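Long-range contacts in tyrosine-protein phosphatase YwqE (Bacillus subtilis, PDB 3QY7), which removes phosphate from phosphotyrosine-containing proteins as a manganese-dependent phosphatase with a TIM-barrel-like metallohydrolase fold: residues A[27-32]-A[71-76]; A[106-111]-A[133-138]; A[5-10]-A[40-45]; A[187-192]-A[237-242]. All coordinates share one frame; numbering follows the deposited sequence.

Interaction 1. Residues A[27-32]-A[71-76]; sequences RAAVRQ and IPLHVL
The guanidinium of Arg27 and the terminal methyl of Ile71 meet obliquely, with CD1 of Ile71 3.8 Å from NE of Arg27. That methyl also touches the aliphatic part of the arginine, since CG of Arg27 is 3.8 Å from CD1 of Ile71 and the two side chains cross at about a right angle. The charged end belongs to another partner, as NH1 forms a salt bridge with Glu24.

Val30 fills the middle of the contact. Its CG2 branch, anti to the carbonyl carbon, reaches three consecutive residues: it lies 3.9 Å from CG2 of Ile71, 3.7 Å from the carbonyl O of Pro72, and 4.1 Å from CB of Leu73. CG1 of Val30 approaches the proline ring at CG. Pro72 is the centre of an inverse gamma turn, closed by Leu73 N bonding Ile71 O. Further along, CB of Ala29 meets CD1 of Leu73 at 4.0 Å.

No hydrogen bond joins the segments. Helix 19-31 packs by van der Waals contact on the loop leading into strand 74-76, an outer helix against the parallel strands of the TIM-barrel-like fold; Ala29 and Leu73 both rest on Ile37 of the adjacent strand 36-38, while Ile71 reaches Leu66 of helix 52-68.

Interaction 2. Residues A[106-111]-A[133-138]; sequences LIEFPF and VIAHPE. With FE (Fe (III) ion), chain B.
Val133 pairs with Leu106 at the start of this parallel strand contact: its carbonyl O accepts the N-H of Ile107 (N to O 2.9 Å), and its CG1 lies 4.2 Å from CD1 of Leu106. Ile134 turns to the other face of the sheet, where its CG2 approaches CE2 of Phe109 at 3.8 Å, obliquely to the ring; Phe122 of helix 118-127 covers both Ile134 and Phe109. Ala135 N then bonds to Ile107 O at 2.9 Å, the N-H pointing almost straight at it (167°). The two strands, 104-108 and 131-135, are joined through helix 118-127 as a beta-alpha-beta unit, and the register places their C-terminal ends together, where a TIM-barrel-like fold carries its active site. CB of Ala135 touches CD1 of Leu106 and lies over one face of the His136 ring, toward its rim. Water 1 links Ala135 O with Phe109 N.

After the strand, His136 takes a positive phi, and with chi1 at 49° its CG sits between the backbone N and carbonyl carbon, bringing the ring toward Glu108. Its NE2 binds an iron at 2.2 Å. Glu108 OE1 binds the same iron at 2.1 Å and lies at the edge of the imidazole, in its plane, with carboxylate and ring turned 72° apart. Waters 2 and 3 and Glu80 are further ligands, and Arg82 forms a salt bridge with OE2 of Glu108.

Interaction 3. Residues A[5-10]-A[40-45]; sequences HCHILP and TPHHNN. With FE (Fe (III) ion), chain C.
His7 and His42 bring their rings together at the metal centre, nearly parallel with planes 25° apart, but with one ring displaced well past the other and the centroids 4.8 Å apart. His7 NE2 and His5 NE2 each hold the iron at 2.1 Å, and water 3 is a third ligand; Glu80 and Asp194 complete this iron's protein ligands, while His42 belongs to the magnesium site. His5 and His7 form the HxH pair following the first strand of the PHP-type, TIM-barrel-like fold.

Thr40 stands in the second shell. Chi1 of 56° turns its OG1 back over its own main chain toward Cys6, where it accepts a hydrogen bond from N of Cys6, the residue between the two iron ligands, 2.9 Å from OG1 of Thr40. OG1 also lies over one face of the His7 ring, toward the rim. In return Thr40 N donates to Cys6 O along a nearly straight line (177°). Farther out, Leu9 CD1 meets Pro41 CG at 4.0 Å. Hydrogen bonds from ND1 to Gln161 and Asp13 orient His5 and His7 respectively.

Interaction 4. Residues A[187-192]-A[237-242]; sequences LIHFVA and IFRQPP
Residues 187-190 and 237-242 run roughly antiparallel, their end-to-end directions 156° apart, without any direct hydrogen bond between them. The irregular tail that follows helix 219-232 lies along the entry to strand 190-192, an outermost strand of the five-stranded parallel sheet that begins with strand 80-82 in this TIM-barrel-like fold.

Ile237 packs with both branches: its CG2 comes to 3.6 Å from CZ of Phe190, while CD1 lies 3.8 Å from CB of His189. The latter reach follows from a chi1 of 53°, which folds CG1 over the isoleucine's own backbone. Arg239 bends at chi3 and draws its guanidinium past the imidazole of His189, whose NE2 stands 3.9 Å above one guanidinium face, off toward the rim, with the planes 36° apart. NH2 of Arg239 bonds to the carbonyl of Ala158, and His189 ND1 to the backbone N of Ser160. At the far end CD2 of Leu187 meets CB of Pro242 at 3.6 Å. Water 4, in the His189 ring plane, lies 2.9 Å from both its NE2 and Gln240 O.

Interactions 2 and 3 jointly build the metal centre: water 3 is a ligand of both irons, Glu80 joins the two sites, and His136 CD2 packs 3.9 Å from His5 CE1. Leu106 CD2 also packs 3.9 Å from Thr40 CG2. Interaction 4 reaches the other two through strand 190-192, with Phe190 CD2 3.9 Å from Val133 CG1 and Ala192 CB 3.8 Å from His5 CB. The side chain of Phe190 is about 13 Å from a bound iron. Interaction 1 is peripheral: its nearest atoms come within about 4 Å of interaction 3 without touching, and its centre is about 24 Å from that of interaction 2.

Interaction 1. Residues A[27-32]-A[71-76]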
loop_
_atom_site.group_PDB
_atom_site.type_symbol
_atom_site.label_atom_id
_atom_site.label_comp_id
_atom_site.label_asym_id
_atom_site.label_seq_id
_atom_site.Cartn_x
_atom_site.Cartn_y
_atom_site.Cartn_z
ATOM N N ARG A 27 17.871 2.378 -4.827
ATOM C CA ARG A 27 18.520 1.980 -6.075
ATOM C C ARG A 27 17.715 0.866 -6.750
ATOM O O ARG A 27 17.513 0.886 -7.971
ATOM C CB ARG A 27 19.976 1.545 -5.860
ATOM C CG ARG A 27 20.903 2.662 -5.436
ATOM C CD ARG A 27 22.374 2.284 -5.576
ATOM N NE ARG A 27 23.227 3.389 -5.134
ATOM C CZ ARG A 27 23.970 3.378 -4.028
ATOM N NH1 ARG A 27 23.996 2.306 -3.241
ATOM N NH2 ARG A 27 24.701 4.443 -3.711
ATOM N N ALA A 28 17.227 -0.077 -5.948
ATOM C CA ALA A 28 16.420 -1.181 -6.481
ATOM C C ALA A 28 15.114 -0.668 -7.065
ATOM O O ALA A 28 14.686 -1.111 -8.135
ATOM C CB ALA A 28 16.148 -2.197 -5.421
ATOM N N ALA A 29 14.477 0.266 -6.353
ATOM C CA ALA A 29 13.251 0.899 -6.823
ATOM C C ALA A 29 13.453 1.538 -8.188
ATOM O O ALA A 29 12.653 1.343 -9.094
ATOM C CB ALA A 29 12.742 1.939 -5.801
ATOM N N VAL A 30 14.565 2.256 -8.344
ATOM C CA VAL A 30 14.844 2.943 -9.585
ATOM C C VAL A 30 15.038 1.922 -10.716
ATOM O O VAL A 30 14.524 2.120 -11.820
ATOM C CB VAL A 30 16.077 3.855 -9.443
ATOM C CG1 VAL A 30 16.619 4.262 -10.799
ATOM C CG2 VAL A 30 15.728 5.108 -8.621
ATOM N N ARG A 31 15.746 0.834 -10.430
ATOM C CA ARG A 31 15.953 -0.228 -11.443
ATOM C C ARG A 31 14.619 -0.840 -11.911
ATOM O O ARG A 31 14.493 -1.278 -13.058
ATOM C CB ARG A 31 16.930 -1.295 -10.961
ATOM C CG ARG A 31 18.362 -0.779 -10.748
ATOM C CD ARG A 31 19.346 -1.915 -10.554
ATOM N NE ARG A 31 18.821 -2.962 -9.675
ATOM C CZ ARG A 31 19.016 -3.033 -8.360
ATOM N NH1 ARG A 31 19.748 -2.117 -7.719
ATOM N NH2 ARG A 31 18.481 -4.048 -7.682
ATOM N N GLN A 32 13.618 -0.797 -11.036
ATOM C CA GLN A 32 12.274 -1.307 -11.327
ATOM C C GLN A 32 11.361 -0.295 -12.033
ATOM O O GLN A 32 10.203 -0.613 -12.347
ATOM C CB GLN A 32 11.613 -1.791 -10.015
ATOM C CG GLN A 32 12.191 -3.064 -9.430
ATOM C CD GLN A 32 11.635 -4.328 -10.076
ATOM O OE1 GLN A 32 10.898 -4.264 -11.059
ATOM N NE2 GLN A 32 11.951 -5.477 -9.492
ATOM N N ILE A 71 20.665 9.625 -6.798
ATOM C CA ILE A 71 19.621 8.623 -7.065
ATOM C C ILE A 71 18.301 9.329 -7.408
ATOM O O ILE A 71 17.791 10.109 -6.601
ATOM C CB ILE A 71 19.438 7.669 -5.867
ATOM C CG1 ILE A 71 20.761 6.944 -5.567
ATOM C CG2 ILE A 71 18.268 6.682 -6.149
ATOM C CD1 ILE A 71 20.810 6.238 -4.225
ATOM N N PRO A 72 17.741 9.068 -8.615
ATOM C CA PRO A 72 16.539 9.795 -9.053
ATOM C C PRO A 72 15.266 9.176 -8.465
ATOM O O PRO A 72 14.489 8.546 -9.169
ATOM C CB PRO A 72 16.587 9.652 -10.574
ATOM C CG PRO A 72 17.332 8.367 -10.801
ATOM C CD PRO A 72 18.256 8.161 -9.658
ATOM N N LEU A 73 15.081 9.356 -7.173
ATOM C CA LEU A 73 13.890 8.901 -6.498
ATOM C C LEU A 73 13.382 9.929 -5.505
ATOM O O LEU A 73 14.147 10.436 -4.775
ATOM C CB LEU A 73 14.154 7.608 -5.774
ATOM C CG LEU A 73 12.865 7.010 -5.213
ATOM C CD1 LEU A 73 12.389 5.923 -5.949
ATOM C CD2 LEU A 73 12.849 6.777 -3.767
ATOM N N HIS A 74 12.083 10.175 -5.484
ATOM C CA HIS A 74 11.484 11.142 -4.551
ATOM C C HIS A 74 10.573 10.409 -3.579
ATOM O O HIS A 74 9.695 9.648 -3.998
ATOM C CB HIS A 74 10.714 12.193 -5.366
ATOM C CG HIS A 74 10.075 13.297 -4.569
ATOM N ND1 HIS A 74 10.614 13.831 -3.417
ATOM C CD2 HIS A 74 8.970 14.035 -4.835
ATOM C CE1 HIS A 74 9.843 14.812 -2.984
ATOM N NE2 HIS A 74 8.845 14.962 -3.832
ATOM N N VAL A 75 10.828 10.615 -2.287
ATOM C CA VAL A 75 10.060 10.005 -1.207
ATOM C C VAL A 75 9.073 11.034 -0.634
ATOM O O VAL A 75 9.457 12.152 -0.253
ATOM C CB VAL A 75 10.991 9.468 -0.092
ATOM C CG1 VAL A 75 10.174 8.749 0.968
ATOM C CG2 VAL A 75 12.011 8.506 -0.697
ATOM N N LEU A 76 7.798 10.640 -0.606
ATOM C CA LEU A 76 6.722 11.441 -0.038
ATOM C C LEU A 76 6.193 10.807 1.264
ATOM O O LEU A 76 6.374 9.604 1.502
ATOM C CB LEU A 76 5.596 11.591 -1.062
ATOM C CG LEU A 76 6.023 12.432 -2.271
ATOM C CD1 LEU A 76 4.994 12.287 -3.361
ATOM C CD2 LEU A 76 6.199 13.892 -1.875
#

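Interaction 2. Residues A[106-111]-A[133-138]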
loop_
_atom_site.group_PDB
_atom_site.type_symbol
_atom_site.label_atom_id
_atom_site.label_comp_id
_atom_site.label_asym_id
_atom_site.label_seq_id
_atom_site.Cartn_x
_atom_site.Cartn_y
_atom_site.Cartn_z
ATOM N N LEU A 106 -4.041 4.552 4.154
ATOM C CA LEU A 106 -3.657 3.129 4.112
ATOM C C LEU A 106 -3.938 2.471 5.450
ATOM O O LEU A 106 -3.272 2.746 6.441
ATOM C CB LEU A 106 -2.174 2.997 3.721
ATOM C CG LEU A 106 -1.667 1.563 3.487
ATOM C CD1 LEU A 106 -2.372 0.912 2.308
ATOM C CD2 LEU A 106 -0.163 1.577 3.288
ATOM N N ILE A 107 -4.962 1.619 5.448
ATOM C CA ILE A 107 -5.450 0.951 6.646
ATOM C C ILE A 107 -5.159 -0.536 6.518
ATOM O O ILE A 107 -5.539 -1.158 5.523
ATOM C CB ILE A 107 -6.976 1.171 6.796
ATOM C CG1 ILE A 107 -7.312 2.669 6.872
ATOM C CG2 ILE A 107 -7.541 0.412 8.023
ATOM C CD1 ILE A 107 -6.731 3.388 8.056
ATOM N N GLU A 108 -4.511 -1.087 7.535
ATOM C CA GLU A 108 -4.127 -2.495 7.566
ATOM C C GLU A 108 -4.929 -3.207 8.640
ATOM O O GLU A 108 -4.960 -2.753 9.780
ATOM C CB GLU A 108 -2.643 -2.614 7.898
ATOM C CG GLU A 108 -2.095 -4.037 7.838
ATOM C CD GLU A 108 -0.868 -4.236 8.702
ATOM O OE1 GLU A 108 0.047 -4.981 8.285
ATOM O OE2 GLU A 108 -0.788 -3.652 9.801
ATOM N N PHE A 109 -5.560 -4.315 8.256
ATOM C CA PHE A 109 -6.225 -5.231 9.200
ATOM C C PHE A 109 -5.183 -6.109 9.890
ATOM O O PHE A 109 -4.182 -6.469 9.294
ATOM C CB PHE A 109 -7.224 -6.140 8.464
ATOM C CG PHE A 109 -8.336 -5.414 7.747
ATOM C CD1 PHE A 109 -8.884 -4.236 8.261
ATOM C CD2 PHE A 109 -8.857 -5.926 6.565
ATOM C CE1 PHE A 109 -9.917 -3.581 7.596
ATOM C CE2 PHE A 109 -9.906 -5.291 5.888
ATOM C CZ PHE A 109 -10.445 -4.095 6.410
ATOM N N PRO A 110 -5.435 -6.489 11.152
ATOM C CA PRO A 110 -4.631 -7.553 11.733
ATOM C C PRO A 110 -4.667 -8.783 10.827
ATOM O O PRO A 110 -5.661 -9.014 10.138
ATOM C CB PRO A 110 -5.348 -7.843 13.052
ATOM C CG PRO A 110 -6.714 -7.325 12.881
ATOM C CD PRO A 110 -6.558 -6.109 12.018
ATOM N N PHE A 111 -3.600 -9.576 10.829
ATOM C CA PHE A 111 -3.448 -10.619 9.817
ATOM C C PHE A 111 -4.541 -11.703 9.850
ATOM O O PHE A 111 -4.795 -12.359 8.844
ATOM C CB PHE A 111 -2.059 -11.262 9.897
ATOM C CG PHE A 111 -2.002 -12.478 10.785
ATOM C CD1 PHE A 111 -1.922 -13.754 10.228
ATOM C CD2 PHE A 111 -2.043 -12.349 12.169
ATOM C CE1 PHE A 111 -1.864 -14.888 11.039
ATOM C CE2 PHE A 111 -1.997 -13.478 12.995
ATOM C CZ PHE A 111 -1.905 -14.750 12.426
ATOM N N VAL A 133 -7.906 2.697 1.893
ATOM C CA VAL A 133 -7.228 1.706 1.064
ATOM C C VAL A 133 -6.774 0.581 1.961
ATOM O O VAL A 133 -5.911 0.779 2.835
ATOM C CB VAL A 133 -6.014 2.306 0.343
ATOM C CG1 VAL A 133 -5.370 1.239 -0.585
ATOM C CG2 VAL A 133 -6.462 3.513 -0.506
ATOM N N ILE A 134 -7.352 -0.598 1.740
ATOM C CA ILE A 134 -7.006 -1.789 2.524
ATOM C C ILE A 134 -5.646 -2.298 2.068
ATOM O O ILE A 134 -5.470 -2.604 0.879
ATOM C CB ILE A 134 -8.068 -2.890 2.310
ATOM C CG1 ILE A 134 -9.428 -2.386 2.821
ATOM C CG2 ILE A 134 -7.675 -4.188 3.066
ATOM C CD1 ILE A 134 -10.622 -3.193 2.312
ATOM N N ALA A 135 -4.718 -2.391 3.014
ATOM C CA ALA A 135 -3.379 -2.936 2.740
ATOM C C ALA A 135 -3.457 -4.454 2.575
ATOM O O ALA A 135 -4.064 -5.154 3.387
ATOM C CB ALA A 135 -2.418 -2.566 3.831
ATOM N N HIS A 136 -2.830 -4.926 1.502
ATOM C CA HIS A 136 -2.622 -6.350 1.233
ATOM C C HIS A 136 -3.758 -7.258 1.709
ATOM O O HIS A 136 -3.536 -8.111 2.559
ATOM C CB HIS A 136 -1.274 -6.838 1.782
ATOM C CG HIS A 136 -1.006 -6.440 3.199
ATOM N ND1 HIS A 136 -1.695 -6.972 4.271
ATOM C CD2 HIS A 136 -0.115 -5.565 3.724
ATOM C CE1 HIS A 136 -1.232 -6.443 5.388
ATOM N NE2 HIS A 136 -0.267 -5.592 5.086
ATOM N N PRO A 137 -4.953 -7.088 1.137
ATOM C CA PRO A 137 -6.065 -7.930 1.582
ATOM C C PRO A 137 -5.799 -9.414 1.315
ATOM O O PRO A 137 -6.340 -10.268 2.041
ATOM C CB PRO A 137 -7.252 -7.419 0.751
ATOM C CG PRO A 137 -6.612 -6.804 -0.473
ATOM C CD PRO A 137 -5.369 -6.151 0.078
ATOM N N GLU A 138 -4.970 -9.714 0.307
ATOM C CA GLU A 138 -4.612 -11.113 -0.025
ATOM C C GLU A 138 -3.847 -11.829 1.096
ATOM O O GLU A 138 -3.825 -13.068 1.156
ATOM C CB GLU A 138 -3.838 -11.178 -1.363
ATOM C CG GLU A 138 -2.310 -10.864 -1.297
ATOM C CD GLU A 138 -1.950 -9.378 -1.203
ATOM O OE1 GLU A 138 -0.759 -9.078 -1.371
ATOM O OE2 GLU A 138 -2.821 -8.513 -0.977
HETATM FE FE FE B . 1.152 -4.675 6.513
HETATM O O HOH W 1 -5.242 -5.694 5.686
HETATM O O HOH W 2 1.964 -6.746 6.704
HETATM O O HOH W 3 2.370 -4.145 4.945
#

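Interaction 3. Residues A[5-10]-A[40-45]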
loop_
_atom_site.group_PDB
_atom_site.type_symbol
_atom_site.label_atom_id
_atom_site.label_comp_id
_atom_site.label_asym_id
_atom_site.label_seq_id
_atom_site.Cartn_x
_atom_site.Cartn_y
_atom_site.Cartn_z
ATOM N N HIS A 5 3.124 2.051 -1.131
ATOM C CA HIS A 5 3.281 1.330 0.144
ATOM C C HIS A 5 4.710 0.796 0.193
ATOM O O HIS A 5 5.083 -0.043 -0.618
ATOM C CB HIS A 5 2.233 0.198 0.205
ATOM C CG HIS A 5 2.242 -0.616 1.468
ATOM N ND1 HIS A 5 1.177 -1.421 1.806
ATOM C CD2 HIS A 5 3.136 -0.729 2.481
ATOM C CE1 HIS A 5 1.432 -2.029 2.957
ATOM N NE2 HIS A 5 2.606 -1.619 3.392
ATOM N N CYS A 6 5.515 1.306 1.123
ATOM C CA CYS A 6 6.945 0.982 1.133
ATOM C C CYS A 6 7.565 1.361 2.469
ATOM O O CYS A 6 7.288 2.430 3.020
ATOM C CB CYS A 6 7.641 1.740 0.005
ATOM S SG CYS A 6 9.299 1.133 -0.343
ATOM N N HIS A 7 8.400 0.475 2.998
ATOM C CA HIS A 7 9.012 0.692 4.292
ATOM C C HIS A 7 10.475 1.033 4.105
ATOM O O HIS A 7 11.385 0.358 4.611
ATOM C CB HIS A 7 8.749 -0.532 5.176
ATOM C CG HIS A 7 7.293 -0.793 5.373
ATOM N ND1 HIS A 7 6.603 -0.325 6.471
ATOM C CD2 HIS A 7 6.380 -1.398 4.579
ATOM C CE1 HIS A 7 5.334 -0.685 6.364
ATOM N NE2 HIS A 7 5.166 -1.320 5.220
ATOM N N ILE A 8 10.693 2.118 3.354
ATOM C CA ILE A 8 12.025 2.595 2.997
ATOM C C ILE A 8 12.644 3.534 4.048
ATOM O O ILE A 8 13.865 3.667 4.099
ATOM C CB ILE A 8 12.041 3.249 1.582
ATOM C CG1 ILE A 8 13.475 3.387 1.053
ATOM C CG2 ILE A 8 11.319 4.601 1.601
ATOM C CD1 ILE A 8 13.519 3.738 -0.433
ATOM N N LEU A 9 11.821 4.175 4.880
ATOM C CA LEU A 9 12.361 5.054 5.920
ATOM C C LEU A 9 13.103 4.231 6.978
ATOM O O LEU A 9 12.603 3.194 7.422
ATOM C CB LEU A 9 11.271 5.916 6.560
ATOM C CG LEU A 9 10.606 6.915 5.614
ATOM C CD1 LEU A 9 9.512 7.707 6.315
ATOM C CD2 LEU A 9 11.621 7.865 4.925
ATOM N N PRO A 10 14.295 4.693 7.360
ATOM C CA PRO A 10 15.141 3.933 8.279
ATOM C C PRO A 10 14.755 4.112 9.740
ATOM O O PRO A 10 14.297 5.195 10.137
ATOM C CB PRO A 10 16.517 4.548 8.046
ATOM C CG PRO A 10 16.207 6.001 7.760
ATOM C CD PRO A 10 14.947 5.944 6.920
ATOM N N THR A 40 5.516 4.570 3.816
ATOM C CA THR A 40 4.379 4.240 4.678
ATOM C C THR A 40 4.846 3.464 5.909
ATOM O O THR A 40 4.462 2.289 6.077
ATOM C CB THR A 40 3.324 3.418 3.943
ATOM O OG1 THR A 40 3.928 2.238 3.401
ATOM C CG2 THR A 40 2.724 4.223 2.804
ATOM N N PRO A 41 5.674 4.106 6.757
ATOM C CA PRO A 41 6.085 3.433 7.996
ATOM C C PRO A 41 4.854 3.103 8.837
ATOM O O PRO A 41 3.850 3.827 8.778
ATOM C CB PRO A 41 6.931 4.483 8.712
ATOM C CG PRO A 41 6.469 5.803 8.172
ATOM C CD PRO A 41 6.118 5.517 6.728
ATOM N N HIS A 42 4.924 2.020 9.615
ATOM C CA HIS A 42 3.832 1.718 10.509
ATOM C C HIS A 42 3.673 2.892 11.469
ATOM O O HIS A 42 4.606 3.449 11.857
ATOM C CB HIS A 42 4.040 0.381 11.291
ATOM C CG HIS A 42 4.056 -0.839 10.425
ATOM N ND1 HIS A 42 2.924 -1.532 10.080
ATOM C CD2 HIS A 42 5.077 -1.485 9.845
ATOM C CE1 HIS A 42 3.246 -2.524 9.289
ATOM N NE2 HIS A 42 4.550 -2.520 9.121
ATOM N N HIS A 43 2.450 3.254 11.822
ATOM C CA HIS A 43 2.264 4.406 12.709
ATOM C C HIS A 43 2.725 4.108 14.142
ATOM O O HIS A 43 3.137 5.016 14.862
ATOM C CB HIS A 43 0.833 4.940 12.655
ATOM C CG HIS A 43 -0.150 4.104 13.407
ATOM N ND1 HIS A 43 -0.840 4.575 14.503
ATOM C CD2 HIS A 43 -0.561 2.828 13.220
ATOM C CE1 HIS A 43 -1.633 3.623 14.962
ATOM N NE2 HIS A 43 -1.481 2.550 14.203
ATOM N N ASN A 44 2.726 2.837 14.488
ATOM C CA ASN A 44 3.272 2.306 15.724
ATOM C C ASN A 44 4.339 1.286 15.430
ATOM O O ASN A 44 4.193 0.505 14.583
ATOM C CB ASN A 44 2.222 1.479 16.444
ATOM C CG ASN A 44 1.213 2.284 17.091
ATOM O OD1 ASN A 44 1.511 3.293 17.651
ATOM N ND2 ASN A 44 0.003 1.843 17.040
ATOM N N ASN A 45 5.402 1.306 16.179
ATOM C CA ASN A 45 6.424 0.311 16.074
ATOM C C ASN A 45 6.849 -0.062 17.491
ATOM O O ASN A 45 7.746 0.498 18.077
ATOM C CB ASN A 45 7.565 0.829 15.219
ATOM C CG ASN A 45 8.918 0.423 15.677
ATOM O OD1 ASN A 45 9.249 -0.699 15.640
ATOM N ND2 ASN A 45 9.708 1.356 16.000
HETATM FE FE FE C . 3.569 -2.704 4.951
HETATM O O HOH W 3 2.370 -4.145 4.945
#

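Interaction 4. Residues A[187-192]-A[237-242]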
loop_
_atom_site.group_PDB
_atom_site.type_symbol
_atom_site.label_atom_id
_atom_site.label_comp_id
_atom_site.label_asym_id
_atom_site.label_seq_id
_atom_site.Cartn_x
_atom_site.Cartn_y
_atom_site.Cartn_z
ATOM N N LEU A 187 -11.460 -6.209 -7.362
ATOM C CA LEU A 187 -11.413 -5.824 -5.957
ATOM C C LEU A 187 -10.122 -5.131 -5.554
ATOM O O LEU A 187 -9.988 -4.677 -4.419
ATOM C CB LEU A 187 -11.640 -7.049 -5.064
ATOM C CG LEU A 187 -12.985 -7.758 -5.211
ATOM C CD1 LEU A 187 -13.042 -8.836 -4.148
ATOM C CD2 LEU A 187 -14.180 -6.800 -5.079
ATOM N N ILE A 188 -9.184 -5.072 -6.497
ATOM C CA ILE A 188 -7.865 -4.481 -6.292
ATOM C C ILE A 188 -7.754 -3.223 -7.154
ATOM O O ILE A 188 -8.146 -3.234 -8.318
ATOM C CB ILE A 188 -6.761 -5.480 -6.739
ATOM C CG1 ILE A 188 -6.852 -6.796 -5.947
ATOM C CG2 ILE A 188 -5.351 -4.862 -6.671
ATOM C CD1 ILE A 188 -6.756 -6.705 -4.406
ATOM N N HIS A 189 -7.185 -2.162 -6.577
ATOM C CA HIS A 189 -7.086 -0.871 -7.266
ATOM C C HIS A 189 -5.663 -0.368 -7.445
ATOM O O HIS A 189 -5.443 0.515 -8.262
ATOM C CB HIS A 189 -7.969 0.150 -6.562
ATOM C CG HIS A 189 -9.365 -0.355 -6.378
ATOM N ND1 HIS A 189 -9.745 -1.069 -5.263
ATOM C CD2 HIS A 189 -10.434 -0.347 -7.207
ATOM C CE1 HIS A 189 -11.007 -1.441 -5.394
ATOM N NE2 HIS A 189 -11.449 -1.021 -6.566
ATOM N N PHE A 190 -4.720 -0.944 -6.702
ATOM C CA PHE A 190 -3.302 -0.556 -6.739
ATOM C C PHE A 190 -2.425 -1.800 -6.605
ATOM O O PHE A 190 -2.831 -2.792 -5.981
ATOM C CB PHE A 190 -2.926 0.351 -5.549
ATOM C CG PHE A 190 -3.819 1.536 -5.351
ATOM C CD1 PHE A 190 -3.611 2.716 -6.069
ATOM C CD2 PHE A 190 -4.832 1.497 -4.394
ATOM C CE1 PHE A 190 -4.421 3.827 -5.865
ATOM C CE2 PHE A 190 -5.652 2.621 -4.175
ATOM C CZ PHE A 190 -5.446 3.781 -4.902
ATOM N N VAL A 191 -1.217 -1.740 -7.163
ATOM C CA VAL A 191 -0.191 -2.730 -6.886
ATOM C C VAL A 191 0.989 -1.968 -6.285
ATOM O O VAL A 191 1.369 -0.894 -6.789
ATOM C CB VAL A 191 0.262 -3.467 -8.170
ATOM C CG1 VAL A 191 1.171 -4.630 -7.808
ATOM C CG2 VAL A 191 -0.942 -3.933 -8.998
ATOM N N ALA A 192 1.536 -2.472 -5.188
ATOM C CA ALA A 192 2.630 -1.782 -4.524
ATOM C C ALA A 192 3.589 -2.772 -3.884
ATOM O O ALA A 192 3.225 -3.922 -3.617
ATOM C CB ALA A 192 2.090 -0.768 -3.468
ATOM N N ILE A 237 -9.679 7.610 -8.151
ATOM C CA ILE A 237 -9.187 6.416 -8.842
ATOM C C ILE A 237 -10.256 5.783 -9.734
ATOM O O ILE A 237 -11.465 6.017 -9.542
ATOM C CB ILE A 237 -8.649 5.346 -7.858
ATOM C CG1 ILE A 237 -9.691 5.010 -6.782
ATOM C CG2 ILE A 237 -7.358 5.833 -7.190
ATOM C CD1 ILE A 237 -9.522 3.609 -6.174
ATOM N N PHE A 238 -9.802 4.979 -10.697
ATOM C CA PHE A 238 -10.701 4.278 -11.603
ATOM C C PHE A 238 -11.019 2.902 -11.058
ATOM O O PHE A 238 -10.129 2.157 -10.618
ATOM C CB PHE A 238 -10.113 4.165 -13.009
ATOM C CG PHE A 238 -9.764 5.489 -13.636
ATOM C CD1 PHE A 238 -8.668 5.593 -14.484
ATOM C CD2 PHE A 238 -10.542 6.630 -13.388
ATOM C CE1 PHE A 238 -8.343 6.811 -15.082
ATOM C CE2 PHE A 238 -10.216 7.851 -13.972
ATOM C CZ PHE A 238 -9.109 7.934 -14.821
ATOM N N ARG A 239 -12.300 2.567 -11.098
ATOM C CA ARG A 239 -12.775 1.301 -10.578
ATOM C C ARG A 239 -13.587 0.585 -11.638
ATOM O O ARG A 239 -14.241 1.210 -12.480
ATOM C CB ARG A 239 -13.642 1.526 -9.327
ATOM C CG ARG A 239 -12.936 2.304 -8.223
ATOM C CD ARG A 239 -13.907 2.908 -7.213
ATOM N NE ARG A 239 -14.188 1.968 -6.146
ATOM C CZ ARG A 239 -13.721 2.045 -4.901
ATOM N NH1 ARG A 239 -12.951 3.045 -4.487
ATOM N NH2 ARG A 239 -14.052 1.095 -4.056
ATOM N N GLN A 240 -13.533 -0.739 -11.587
ATOM C CA GLN A 240 -14.430 -1.578 -12.371
ATOM C C GLN A 240 -15.454 -2.194 -11.394
ATOM O O GLN A 240 -15.208 -2.236 -10.171
ATOM C CB GLN A 240 -13.641 -2.649 -13.140
ATOM C CG GLN A 240 -12.655 -2.105 -14.193
ATOM C CD GLN A 240 -13.319 -1.387 -15.361
ATOM O OE1 GLN A 240 -12.812 -0.366 -15.842
ATOM N NE2 GLN A 240 -14.448 -1.913 -15.828
ATOM N N PRO A 241 -16.614 -2.648 -11.915
ATOM C CA PRO A 241 -17.631 -3.144 -10.996
ATOM C C PRO A 241 -17.123 -4.340 -10.193
ATOM O O PRO A 241 -16.680 -5.334 -10.787
ATOM C CB PRO A 241 -18.792 -3.543 -11.920
ATOM C CG PRO A 241 -18.532 -2.864 -13.219
ATOM C CD PRO A 241 -17.032 -2.781 -13.325
ATOM N N PRO A 242 -17.161 -4.239 -8.851
ATOM C CA PRO A 242 -16.677 -5.329 -8.015
ATOM C C PRO A 242 -17.533 -6.574 -8.175
ATOM O O PRO A 242 -18.737 -6.477 -8.462
ATOM C CB PRO A 242 -16.806 -4.782 -6.589
ATOM C CG PRO A 242 -17.777 -3.664 -6.688
ATOM C CD PRO A 242 -17.613 -3.083 -8.049
HETATM O O HOH W 4 -14.033 -1.719 -7.614
#